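Local coordinates for protein acyltransferase (Streptococcus pneumoniae, PDB 5UG1) that is the catalytic domain of peptidoglycan O-acetyltransferase A, with an atypical alpha/beta hydrolase fold, and probably transfers acetyl groups to cell-wall peptidoglycan, at residues T57-T62 and I88-Y93. Numbering follows the deposited sequence.
Sequences TVVIAT and ILVTPY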
ATOM      1  N   THR A  57      -1.378 -10.180   8.777  1.00 19.89           N
ATOM      2  CA  THR A  57      -1.341  -8.786   8.363  1.00 23.53           C
ATOM      3  C   THR A  57      -1.189  -8.710   6.848  1.00 22.18           C
ATOM      4  O   THR A  57      -0.266  -9.302   6.277  1.00 21.01           O
ATOM      5  CB  THR A  57      -0.207  -8.037   9.062  1.00 25.13           C
ATOM      6  OG1 THR A  57      -0.247  -8.328  10.464  1.00 30.16           O
ATOM      7  CG2 THR A  57      -0.373  -6.556   8.868  1.00 27.48           C
ATOM      8  N   VAL A  58      -2.100  -7.978   6.209  1.00 18.69           N
ATOM      9  CA  VAL A  58      -2.151  -7.814   4.761  1.00 16.90           C
ATOM     10  C   VAL A  58      -1.873  -6.352   4.436  1.00 18.62           C
ATOM     11  O   VAL A  58      -2.533  -5.449   4.969  1.00 20.19           O
ATOM     12  CB  VAL A  58      -3.521  -8.247   4.203  1.00 24.28           C
ATOM     13  CG1 VAL A  58      -3.508  -8.231   2.676  1.00 21.70           C
ATOM     14  CG2 VAL A  58      -3.913  -9.620   4.750  1.00 24.41           C
ATOM     15  N   VAL A  59      -0.901  -6.111   3.567  1.00 16.85           N
ATOM     16  CA  VAL A  59      -0.577  -4.763   3.123  1.00 23.21           C
ATOM     17  C   VAL A  59      -0.976  -4.638   1.660  1.00 20.72           C
ATOM     18  O   VAL A  59      -0.459  -5.368   0.805  1.00 22.38           O
ATOM     19  CB  VAL A  59       0.909  -4.430   3.321  1.00 23.03           C
ATOM     20  CG1 VAL A  59       1.136  -2.954   3.034  1.00 17.99           C
ATOM     21  CG2 VAL A  59       1.350  -4.785   4.753  1.00 18.37           C
ATOM     22  N   ILE A  60      -1.888  -3.709   1.376  1.00 16.19           N
ATOM     23  CA  ILE A  60      -2.364  -3.441   0.023  1.00 19.64           C
ATOM     24  C   ILE A  60      -1.670  -2.163  -0.436  1.00 18.77           C
ATOM     25  O   ILE A  60      -2.034  -1.060  -0.013  1.00 21.70           O
ATOM     26  CB  ILE A  60      -3.894  -3.305  -0.034  1.00 21.78           C
ATOM     27  CG1 ILE A  60      -4.586  -4.552   0.524  1.00 21.63           C
ATOM     28  CG2 ILE A  60      -4.364  -3.008  -1.484  1.00 19.68           C
ATOM     29  CD1 ILE A  60      -4.158  -5.905  -0.130  1.00 17.08           C
ATOM     30  N   ALA A  61      -0.656  -2.303  -1.286  1.00 18.12           N
ATOM     31  CA  ALA A  61       0.154  -1.169  -1.734  1.00 18.16           C
ATOM     32  C   ALA A  61      -0.118  -0.914  -3.215  1.00 27.55           C
ATOM     33  O   ALA A  61       0.695  -1.215  -4.096  1.00 19.66           O
ATOM     34  CB  ALA A  61       1.647  -1.434  -1.451  1.00 19.08           C
ATOM     35  N   THR A  62      -1.294  -0.350  -3.484  1.00 18.26           N
ATOM     36  CA  THR A  62      -1.792  -0.113  -4.831  1.00 18.84           C
ATOM     37  C   THR A  62      -2.540   1.214  -4.846  1.00 18.93           C
ATOM     38  O   THR A  62      -2.780   1.829  -3.803  1.00 27.48           O
ATOM     39  CB  THR A  62      -2.761  -1.214  -5.292  1.00 24.92           C
ATOM     40  OG1 THR A  62      -3.899  -1.224  -4.419  1.00 25.71           O
ATOM     41  CG2 THR A  62      -2.108  -2.607  -5.310  1.00 18.57           C
ATOM     42  N   ILE A  88      -3.482  -3.169   6.063  1.00 24.20           N
ATOM     43  CA  ILE A  88      -2.833  -1.866   5.956  1.00 29.40           C
ATOM     44  C   ILE A  88      -3.012  -1.347   4.533  1.00 24.86           C
ATOM     45  O   ILE A  88      -2.732  -2.066   3.568  1.00 18.38           O
ATOM     46  CB  ILE A  88      -1.354  -1.963   6.347  1.00 17.97           C
ATOM     47  CG1 ILE A  88      -1.271  -2.256   7.837  1.00 21.35           C
ATOM     48  CG2 ILE A  88      -0.601  -0.700   5.994  1.00 18.46           C
ATOM     49  CD1 ILE A  88       0.086  -2.434   8.278  1.00 27.16           C
ATOM     50  N   LEU A  89      -3.487  -0.107   4.403  1.00 24.89           N
ATOM     51  CA  LEU A  89      -3.711   0.511   3.100  1.00 22.03           C
ATOM     52  C   LEU A  89      -2.621   1.546   2.838  1.00 25.16           C
ATOM     53  O   LEU A  89      -2.443   2.478   3.636  1.00 22.27           O
ATOM     54  CB  LEU A  89      -5.099   1.155   3.040  1.00 24.07           C
ATOM     55  CG  LEU A  89      -6.268   0.268   3.478  1.00 24.36           C
ATOM     56  CD1 LEU A  89      -7.564   1.068   3.516  1.00 22.84           C
ATOM     57  CD2 LEU A  89      -6.410  -0.956   2.577  1.00 21.26           C
ATOM     58  N   VAL A  90      -1.904   1.396   1.721  1.00 17.49           N
ATOM     59  CA  VAL A  90      -0.854   2.336   1.335  1.00 18.37           C
ATOM     60  C   VAL A  90      -1.437   3.309   0.308  1.00 24.64           C
ATOM     61  O   VAL A  90      -1.777   2.915  -0.817  1.00 20.21           O
ATOM     62  CB  VAL A  90       0.378   1.613   0.784  1.00 19.34           C
ATOM     63  CG1 VAL A  90       1.603   2.530   0.884  1.00 19.98           C
ATOM     64  CG2 VAL A  90       0.621   0.317   1.541  1.00 18.33           C
ATOM     65  N   THR A  91      -1.552   4.586   0.686  1.00 18.76           N
ATOM     66  CA  THR A  91      -2.182   5.563  -0.187  1.00 18.25           C
ATOM     67  C   THR A  91      -1.304   5.813  -1.412  1.00 23.05           C
ATOM     68  O   THR A  91      -0.074   5.740  -1.330  1.00 21.35           O
ATOM     69  CB  THR A  91      -2.435   6.883   0.543  1.00 18.30           C
ATOM     70  OG1 THR A  91      -1.214   7.361   1.126  1.00 20.13           O
ATOM     71  CG2 THR A  91      -3.535   6.732   1.636  1.00 18.15           C
ATOM     72  N   PRO A  92      -1.910   6.077  -2.570  1.00 18.30           N
ATOM     73  CA  PRO A  92      -1.124   6.292  -3.784  1.00 19.80           C
ATOM     74  C   PRO A  92      -0.697   7.746  -3.917  1.00 23.82           C
ATOM     75  O   PRO A  92      -1.292   8.651  -3.335  1.00 29.35           O
ATOM     76  CB  PRO A  92      -2.100   5.899  -4.902  1.00 18.70           C
ATOM     77  CG  PRO A  92      -3.431   6.230  -4.335  1.00 18.29           C
ATOM     78  CD  PRO A  92      -3.357   6.042  -2.850  1.00 18.00           C
ATOM     79  N   TYR A  93       0.355   7.958  -4.711  1.00 24.36           N
ATOM     80  CA  TYR A  93       0.861   9.307  -4.963  1.00 21.28           C
ATOM     81  C   TYR A  93       1.181   9.489  -6.441  1.00 21.64           C
ATOM     82  O   TYR A  93       2.093   8.840  -6.966  1.00 20.92           O
ATOM     83  CB  TYR A  93       2.100   9.597  -4.118  1.00 20.20           C
ATOM     84  CG  TYR A  93       2.696  10.947  -4.406  1.00 30.26           C
ATOM     85  CD1 TYR A  93       2.078  12.114  -3.964  1.00 20.87           C
ATOM     86  CD2 TYR A  93       3.880  11.063  -5.136  1.00 23.87           C
ATOM     87  CE1 TYR A  93       2.632  13.363  -4.244  1.00 21.73           C
ATOM     88  CE2 TYR A  93       4.438  12.297  -5.411  1.00 30.25           C
ATOM     89  CZ  TYR A  93       3.809  13.445  -4.969  1.00 30.89           C
ATOM     90  OH  TYR A  93       4.373  14.672  -5.248  1.00 23.28           O
TER
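Val59 and Val90 meet because their first torsions send one methyl of each toward the other: CG1 of Val59 is anti to its own backbone N (chi1 -172°), whereas CG2 of Val90 is anti to its carbonyl carbon, and Val59 CG1 rests 3.6 Å from Val90 CG2. The same Val90 methyl also packs against the single methyl of Ala61, with Ala61 CB 3.6 Å from Val90 CG2, so one branch serves two neighbours. Further back, Ile88 extends its chain along the same face as Val59 until its CD1 comes 4.2 Å from Thr57 CG2, and helix 150-171 covers Thr57, Ala61 and Ile88. Ile60 and Leu89 occupy the other face, touching loosely through Ile60 CB and Leu89 CD2 and packed against Trp74 of helix 70-80.

Between the faces run three backbone hydrogen bonds in parallel register. Ile88 N donates to Val58 O at 2.7 Å, while Ile88 O accepts Ile60 N at 2.9 Å. Val90 N completes the set on Ile60 O at 3.0 Å. Val59 pairs its backbone with strand 6-10 instead. The strands are joined through helix 70-80 as a beta-alpha-beta unit; 57-61 is the middle strand of the five-stranded parallel sheet, and 86-90 lies beside it. Beyond Ala61 they separate: Thr62 OG1 hydrogen-bonds to Thr38 OG1, its side chain about 8 Å from the bound methanesulfonic acid. The chemistry is that of a buried sheet core: the polar bonds between the strands are all backbone to backbone, and their side chains meet through hydrocarbon alone.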